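Local coordinates for protein beta sliding clamp (Bartonella birtlesii LL-WM9, PDB 6PTR) that probably tethers DNA polymerases and other proteins to DNA and makes them processive, acting as a ring-shaped head-to-tail homodimer around the duplex, at residues C[288-293]-C[311-316]; C[330-335]-C[376-381]. One frame throughout, in Å; residues are numbered along the deposited sequence. Where two conformers were deposited one is given.

In the fold
The chain reaches these contacts in its third domain, after helix 275-285. Contact 1 comes first: the loop 288-293 meets the turn 311-316, closing a loop of 17 intervening residues that is mostly strands 295-301 and 304-311. Strand 315-322 then runs back, and contact 2 opens at strand 330-335, an outermost strand of the same four-stranded sheet. It closes 40 residues later at the C-terminal tail 376-381. The contacts are thus in series, neither nesting nor crossing. The centres of contact 1 and contact 2 lie about 16 Å apart. Contact 1 faces the second subunit; contact 2 ties the four-stranded sheet to the tail leaving the eight-stranded sheet, which is shared with the central domain.

Contact 1: residues C[288-293]-C[311-316]; sequences ISNDRG and NPDSGS
D313 takes two donors from segment 288-293 on a single carboxylate oxygen. R292 NE reaches D313 OD2 at 2.9 Å in a nearly straight salt bridge (164°), and N290 ND2 reaches that oxygen at 3.0 Å. Their approaches differ: the N290 amide uses the anti lone pair, whereas R292 NE comes from above the carboxylate plane, although D313 OD2 itself lies in the guanidinium plane. P312 CG covers one guanidinium face, offset toward the rim, and touches R292 CD at 3.5 Å.

Both asparagines spend their oxygens at home, each in an Asx turn: N290 OD1 accepts from R292 N at 3.0 Å and N311 OD1 from D313 N at 2.8 Å, with the donor above the carbonyl plane each time. The first accompanies a type I beta turn from N290 to G293; the second adjoins a classic beta bulge, where S314 and G315 face N311 and both give their backbone N-H to N311 O. The two amides cross with planes 65° apart, and their ND2 atoms, being two donors, form no bond.

With CG anti to the backbone N (chi1 170°), N311 directs ND2 at I288 O. The modelled 2.5 Å is very short, so the exact length is doubtful. S314 OG donates to I288 O at 2.9 Å, doubtfully, because S314 was deposited in two conformers. I288 CD1 packs tightly on S316 CA at 3.5 Å. Q119 of the second subunit bonds to P312 O, and S316 pairs antiparallel with a strand of that subunit, carrying the sheet across the ring interface.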
ATOM      1  N   ILE C 288     -10.622  14.515  12.940  1.00 17.50           N
ATOM      2  CA  ILE C 288     -10.387  14.234  14.362  1.00 15.30           C
ATOM      3  C   ILE C 288     -11.133  13.007  14.859  1.00 23.52           C
ATOM      4  O   ILE C 288     -11.017  12.668  16.045  1.00 21.09           O
ATOM      5  CB  ILE C 288     -10.769  15.443  15.251  1.00 18.02           C
ATOM      6  CG1 ILE C 288     -12.252  15.743  15.114  1.00 14.34           C
ATOM      7  CG2 ILE C 288      -9.988  16.684  14.845  1.00 19.27           C
ATOM      8  CD1 ILE C 288     -12.738  16.778  16.160  1.00 18.34           C
ATOM      9  N   SER C 289     -11.908  12.337  14.009  1.00 19.71           N
ATOM     10  CA  SER C 289     -12.698  11.215  14.506  1.00 18.93           C
ATOM     11  C   SER C 289     -11.838   9.967  14.645  1.00 24.31           C
ATOM     12  O   SER C 289     -10.737   9.878  14.091  1.00 26.70           O
ATOM     13  CB  SER C 289     -13.883  10.933  13.580  1.00 24.37           C
ATOM     14  OG  SER C 289     -14.808  12.004  13.634  1.00 28.47           O
ATOM     15  N   ASN C 290     -12.343   9.004  15.412  1.00 25.65           N
ATOM     16  CA  ASN C 290     -11.618   7.747  15.621  1.00 24.21           C
ATOM     17  C   ASN C 290     -12.645   6.624  15.777  1.00 26.13           C
ATOM     18  O   ASN C 290     -13.793   6.765  15.349  1.00 23.16           O
ATOM     19  CB  ASN C 290     -10.632   7.874  16.800  1.00 27.13           C
ATOM     20  CG  ASN C 290     -11.326   8.058  18.157  1.00 31.26           C
ATOM     21  OD1 ASN C 290     -12.537   7.915  18.277  1.00 24.03           O
ATOM     22  ND2 ASN C 290     -10.535   8.353  19.193  1.00 28.88           N
ATOM     23  N   ASP C 291     -12.245   5.517  16.422  1.00 28.84           N
ATOM     24  CA  ASP C 291     -13.111   4.340  16.506  1.00 34.47           C
ATOM     25  C   ASP C 291     -14.390   4.574  17.307  1.00 30.56           C
ATOM     26  O   ASP C 291     -15.327   3.774  17.198  1.00 29.09           O
ATOM     27  CB  ASP C 291     -12.355   3.165  17.121  1.00 35.13           C
ATOM     28  CG  ASP C 291     -11.187   2.717  16.272  1.00 47.61           C
ATOM     29  OD1 ASP C 291     -11.229   2.945  15.040  1.00 36.94           O
ATOM     30  OD2 ASP C 291     -10.231   2.146  16.840  1.00 53.93           O
ATOM     31  N   ARG C 292     -14.463   5.634  18.109  1.00 24.07           N
ATOM     32  CA  ARG C 292     -15.682   5.871  18.885  1.00 24.59           C
ATOM     33  C   ARG C 292     -16.871   6.189  18.002  1.00 23.73           C
ATOM     34  O   ARG C 292     -18.017   5.965  18.403  1.00 24.91           O
ATOM     35  CB  ARG C 292     -15.481   7.021  19.871  1.00 29.79           C
ATOM     36  CG  ARG C 292     -14.504   6.720  20.983  1.00 26.85           C
ATOM     37  CD  ARG C 292     -14.329   7.940  21.861  1.00 23.62           C
ATOM     38  NE  ARG C 292     -13.414   7.726  22.970  1.00 22.31           N
ATOM     39  CZ  ARG C 292     -13.792   7.445  24.215  1.00 30.88           C
ATOM     40  NH1 ARG C 292     -15.078   7.322  24.528  1.00 28.09           N
ATOM     41  NH2 ARG C 292     -12.878   7.302  25.149  1.00 30.82           N
ATOM     42  N   GLY C 293     -16.629   6.748  16.831  1.00 26.25           N
ATOM     43  CA  GLY C 293     -17.690   7.181  15.946  1.00 24.08           C
ATOM     44  C   GLY C 293     -17.181   8.262  15.021  1.00 24.86           C
ATOM     45  O   GLY C 293     -16.105   8.833  15.215  1.00 23.95           O
ATOM     46  N   ASN C 311     -14.737  14.853  19.409  1.00 17.10           N
ATOM     47  CA  ASN C 311     -14.151  13.553  19.744  1.00 18.53           C
ATOM     48  C   ASN C 311     -13.450  13.706  21.082  1.00 17.17           C
ATOM     49  O   ASN C 311     -12.545  14.532  21.221  1.00 19.99           O
ATOM     50  CB  ASN C 311     -13.182  13.076  18.654  1.00 18.13           C
ATOM     51  CG  ASN C 311     -12.353  11.832  19.048  1.00 27.13           C
ATOM     52  OD1 ASN C 311     -12.458  11.281  20.136  1.00 23.41           O
ATOM     53  ND2 ASN C 311     -11.481  11.405  18.125  1.00 44.90           N
ATOM     54  N   PRO C 312     -13.851  12.942  22.100  1.00 17.90           N
ATOM     55  CA  PRO C 312     -13.283  13.165  23.435  1.00 16.77           C
ATOM     56  C   PRO C 312     -11.809  12.859  23.526  1.00 19.22           C
ATOM     57  O   PRO C 312     -11.178  13.249  24.515  1.00 21.18           O
ATOM     58  CB  PRO C 312     -14.088  12.208  24.324  1.00 20.63           C
ATOM     59  CG  PRO C 312     -14.520  11.121  23.387  1.00 18.01           C
ATOM     60  CD  PRO C 312     -14.820  11.831  22.084  1.00 19.61           C
ATOM     61  N   ASP C 313     -11.248  12.141  22.552  1.00 18.35           N
ATOM     62  CA  ASP C 313      -9.836  11.829  22.580  1.00 24.09           C
ATOM     63  C   ASP C 313      -8.989  12.845  21.829  1.00 19.90           C
ATOM     64  O   ASP C 313      -7.758  12.764  21.923  1.00 28.07           O
ATOM     65  CB  ASP C 313      -9.589  10.433  21.993  1.00 26.25           C
ATOM     66  CG  ASP C 313     -10.271   9.338  22.789  1.00 31.42           C
ATOM     67  OD1 ASP C 313     -10.345   9.458  24.035  1.00 27.00           O
ATOM     68  OD2 ASP C 313     -10.725   8.355  22.168  1.00 29.49           O
ATOM     69  N   SER C 314      -9.594  13.793  21.103  1.00 17.25           N
ATOM     70  CA  SER C 314      -8.792  14.715  20.301  0.59 18.28           C
ATOM     71  C   SER C 314      -9.240  16.170  20.345  1.00 17.02           C
ATOM     72  O   SER C 314      -8.385  17.055  20.209  1.00 19.64           O
ATOM     73  CB  SER C 314      -8.764  14.260  18.835  0.59 17.68           C
ATOM     74  OG  SER C 314     -10.055  14.279  18.268  0.59 17.57           O
ATOM     75  N   GLY C 315     -10.518  16.464  20.497  1.00 15.39           N
ATOM     76  CA  GLY C 315     -10.942  17.854  20.490  1.00 16.84           C
ATOM     77  C   GLY C 315     -12.191  18.067  19.664  1.00 18.03           C
ATOM     78  O   GLY C 315     -13.094  17.225  19.671  1.00 19.03           O
ATOM     79  N   SER C 316     -12.269  19.196  18.963  1.00 17.79           N
ATOM     80  CA  SER C 316     -13.455  19.533  18.190  1.00 14.83           C
ATOM     81  C   SER C 316     -13.025  20.185  16.891  1.00 16.94           C
ATOM     82  O   SER C 316     -11.903  20.683  16.759  1.00 18.95           O
ATOM     83  CB  SER C 316     -14.395  20.465  18.949  1.00 19.79           C
ATOM     84  OG  SER C 316     -13.739  21.684  19.289  1.00 22.71           O
TER

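Contact 2: residues C[330-335]-C[376-381]; sequences LEIGFN and LMPVRV
F334 and L376 meet through one branch: CD2 of L376 comes against F334 CD1 at 3.4 Å, the side chains crossing obliquely. The CB of F334 points away from segment 376-381, but CG lies beside the backbone N (chi1 -67°), which swings the ring back against L376 and P378. M377 O approaches the ring edge, near its plane.

G333 supplies the polar link. Its O accepts from V379 N at 2.8 Å, a fairly straight bond (161°), though the donor stands 59° above the carbonyl plane. With no side chain at G333, the V381 methyl CG1 can close on the G333 CA at 3.7 Å. Two waters bridge the segments: one accepts from G333 N at 3.0 Å and donates to V379 O at 2.7 Å, while another joins N335 N to M377 O. I332 CG1 packs on P378 CB at 3.9 Å.

The tail is also part of the griselimycin site, since R380 makes backbone hydrogen bonds to the bound peptide and M377 and V379 pack on it. On its other edge strand 330-335 pairs with strand 295-301, and N335 OD1 caps Y338 N at the start of helix 336-345. That helix packs through L339 on both F334 and L376, while A362 and I364 of strand 362-366 touch F334 and L376 respectively.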
ATOM      1  N   LEU C 330     -32.661  23.240  11.508  1.00 28.97           N
ATOM      2  CA  LEU C 330     -32.587  21.841  11.896  1.00 29.65           C
ATOM      3  C   LEU C 330     -31.161  21.513  12.289  1.00 23.55           C
ATOM      4  O   LEU C 330     -30.220  21.922  11.607  1.00 27.42           O
ATOM      5  CB  LEU C 330     -33.044  20.928  10.754  1.00 27.80           C
ATOM      6  CG  LEU C 330     -32.902  19.413  10.899  1.00 29.55           C
ATOM      7  CD1 LEU C 330     -33.748  18.884  12.047  1.00 26.34           C
ATOM      8  CD2 LEU C 330     -33.305  18.736   9.603  1.00 28.41           C
ATOM      9  N   GLU C 331     -31.011  20.761  13.379  1.00 21.41           N
ATOM     10  CA  GLU C 331     -29.740  20.157  13.754  1.00 20.57           C
ATOM     11  C   GLU C 331     -29.870  18.652  13.568  1.00 20.44           C
ATOM     12  O   GLU C 331     -30.771  18.027  14.147  1.00 22.11           O
ATOM     13  CB  GLU C 331     -29.371  20.487  15.203  1.00 27.60           C
ATOM     14  CG  GLU C 331     -29.112  21.951  15.466  1.00 31.74           C
ATOM     15  CD  GLU C 331     -28.408  22.175  16.807  1.00 42.13           C
ATOM     16  OE1 GLU C 331     -29.087  22.133  17.847  1.00 45.39           O
ATOM     17  OE2 GLU C 331     -27.173  22.367  16.811  1.00 48.88           O
ATOM     18  N   ILE C 332     -29.001  18.082  12.747  1.00 19.01           N
ATOM     19  CA  ILE C 332     -29.087  16.673  12.394  1.00 19.37           C
ATOM     20  C   ILE C 332     -27.679  16.135  12.227  1.00 20.23           C
ATOM     21  O   ILE C 332     -26.794  16.812  11.686  1.00 20.33           O
ATOM     22  CB  ILE C 332     -29.946  16.477  11.118  1.00 18.13           C
ATOM     23  CG1 ILE C 332     -30.159  14.987  10.819  1.00 17.37           C
ATOM     24  CG2 ILE C 332     -29.311  17.186   9.924  1.00 18.09           C
ATOM     25  CD1 ILE C 332     -31.303  14.757   9.765  1.00 19.32           C
ATOM     26  N   GLY C 333     -27.463  14.914  12.703  1.00 15.25           N
ATOM     27  CA  GLY C 333     -26.156  14.292  12.669  1.00 15.42           C
ATOM     28  C   GLY C 333     -26.141  13.159  11.661  1.00 16.86           C
ATOM     29  O   GLY C 333     -27.151  12.492  11.451  1.00 17.22           O
ATOM     30  N   PHE C 334     -24.972  12.918  11.083  1.00 15.53           N
ATOM     31  CA  PHE C 334     -24.721  11.794  10.189  1.00 15.33           C
ATOM     32  C   PHE C 334     -23.323  11.253  10.429  1.00 20.17           C
ATOM     33  O   PHE C 334     -22.438  11.954  10.917  1.00 17.11           O
ATOM     34  CB  PHE C 334     -24.818  12.194   8.702  1.00 15.25           C
ATOM     35  CG  PHE C 334     -26.194  12.586   8.267  1.00 17.31           C
ATOM     36  CD1 PHE C 334     -27.167  11.620   8.050  1.00 14.82           C
ATOM     37  CD2 PHE C 334     -26.518  13.920   8.064  1.00 18.58           C
ATOM     38  CE1 PHE C 334     -28.444  11.984   7.636  1.00 14.96           C
ATOM     39  CE2 PHE C 334     -27.795  14.291   7.667  1.00 22.23           C
ATOM     40  CZ  PHE C 334     -28.756  13.322   7.445  1.00 20.50           C
ATOM     41  N   ASN C 335     -23.136   9.988  10.064  1.00 17.38           N
ATOM     42  CA  ASN C 335     -21.809   9.412   9.940  1.00 15.98           C
ATOM     43  C   ASN C 335     -21.072  10.120   8.810  1.00 20.12           C
ATOM     44  O   ASN C 335     -21.540  10.138   7.668  1.00 17.44           O
ATOM     45  CB  ASN C 335     -21.948   7.908   9.655  1.00 17.44           C
ATOM     46  CG  ASN C 335     -20.619   7.218   9.480  1.00 19.27           C
ATOM     47  OD1 ASN C 335     -19.774   7.668   8.706  1.00 19.99           O
ATOM     48  ND2 ASN C 335     -20.440   6.094  10.177  1.00 21.55           N
ATOM     49  N   LEU C 376     -29.949   7.844   3.740  1.00 15.97           N
ATOM     50  CA  LEU C 376     -28.966   7.765   4.815  1.00 17.29           C
ATOM     51  C   LEU C 376     -29.648   8.029   6.150  1.00 14.78           C
ATOM     52  O   LEU C 376     -30.332   9.047   6.317  1.00 15.81           O
ATOM     53  CB  LEU C 376     -27.842   8.774   4.594  1.00 15.61           C
ATOM     54  CG  LEU C 376     -26.755   8.773   5.670  1.00 18.16           C
ATOM     55  CD1 LEU C 376     -26.042   7.434   5.689  1.00 15.77           C
ATOM     56  CD2 LEU C 376     -25.787   9.916   5.399  1.00 19.75           C
ATOM     57  N   MET C 377     -29.449   7.102   7.106  1.00 14.62           N
ATOM     58  CA  MET C 377     -30.015   7.282   8.441  1.00 15.03           C
ATOM     59  C   MET C 377     -29.166   8.268   9.237  1.00 14.85           C
ATOM     60  O   MET C 377     -27.940   8.210   9.190  1.00 16.79           O
ATOM     61  CB  MET C 377     -30.066   5.945   9.189  1.00 14.11           C
ATOM     62  CG  MET C 377     -31.023   5.943  10.415  1.00 14.52           C
ATOM     63  SD  MET C 377     -32.727   6.197   9.874  1.00 17.20           S
ATOM     64  CE  MET C 377     -33.550   6.245  11.457  1.00 20.14           C
ATOM     65  N   PRO C 378     -29.776   9.181   9.976  1.00 15.45           N
ATOM     66  CA  PRO C 378     -28.982  10.063  10.845  1.00 13.49           C
ATOM     67  C   PRO C 378     -28.447   9.323  12.062  1.00 16.02           C
ATOM     68  O   PRO C 378     -28.812   8.183  12.352  1.00 17.61           O
ATOM     69  CB  PRO C 378     -29.966  11.154  11.275  1.00 17.71           C
ATOM     70  CG  PRO C 378     -31.318  10.579  11.043  1.00 22.14           C
ATOM     71  CD  PRO C 378     -31.177   9.596   9.888  1.00 15.20           C
ATOM     72  N   VAL C 379     -27.599  10.032  12.813  1.00 14.37           N
ATOM     73  CA  VAL C 379     -27.130   9.564  14.114  1.00 14.32           C
ATOM     74  C   VAL C 379     -27.396  10.692  15.110  1.00 15.03           C
ATOM     75  O   VAL C 379     -27.465  11.864  14.736  1.00 16.57           O
ATOM     76  CB  VAL C 379     -25.631   9.177  14.126  1.00 15.60           C
ATOM     77  CG1 VAL C 379     -25.336   8.083  13.061  1.00 16.14           C
ATOM     78  CG2 VAL C 379     -24.747  10.394  13.884  1.00 17.03           C
ATOM     79  N   ARG C 380     -27.492  10.339  16.387  1.00 14.38           N
ATOM     80  CA  ARG C 380     -27.798  11.363  17.385  1.00 16.34           C
ATOM     81  C   ARG C 380     -26.565  12.218  17.674  1.00 17.72           C
ATOM     82  O   ARG C 380     -25.436  11.720  17.747  1.00 18.37           O
ATOM     83  CB  ARG C 380     -28.326  10.737  18.676  1.00 19.90           C
ATOM     84  CG  ARG C 380     -29.658  10.020  18.498  1.00 18.14           C
ATOM     85  CD  ARG C 380     -30.311   9.821  19.858  1.00 28.12           C
ATOM     86  NE  ARG C 380     -30.571  11.100  20.532  1.00 32.82           N
ATOM     87  CZ  ARG C 380     -31.010  11.198  21.781  1.00 37.01           C
ATOM     88  NH1 ARG C 380     -31.236  10.091  22.477  1.00 36.12           N
ATOM     89  NH2 ARG C 380     -31.222  12.390  22.336  1.00 32.81           N
ATOM     90  N   VAL C 381     -26.796  13.517  17.844  1.00 20.28           N
ATOM     91  CA  VAL C 381     -25.760  14.478  18.158  1.00 17.94           C
ATOM     92  C   VAL C 381     -26.318  15.459  19.198  1.00 26.85           C
ATOM     93  O   VAL C 381     -27.507  15.424  19.556  1.00 26.79           O
ATOM     94  CB  VAL C 381     -25.270  15.229  16.913  1.00 20.69           C
ATOM     95  CG1 VAL C 381     -24.485  14.310  15.967  1.00 23.14           C
ATOM     96  CG2 VAL C 381     -26.477  15.909  16.215  1.00 22.08           C
ATOM     97  OXT VAL C 381     -25.582  16.305  19.731  1.00 28.91           O
TER
HETATM   98  O   HOH W   1     -29.523  13.590  14.402  1.00 16.45           O
HETATM   99  O   HOH W   2     -25.175   8.145   9.141  1.00 17.83           O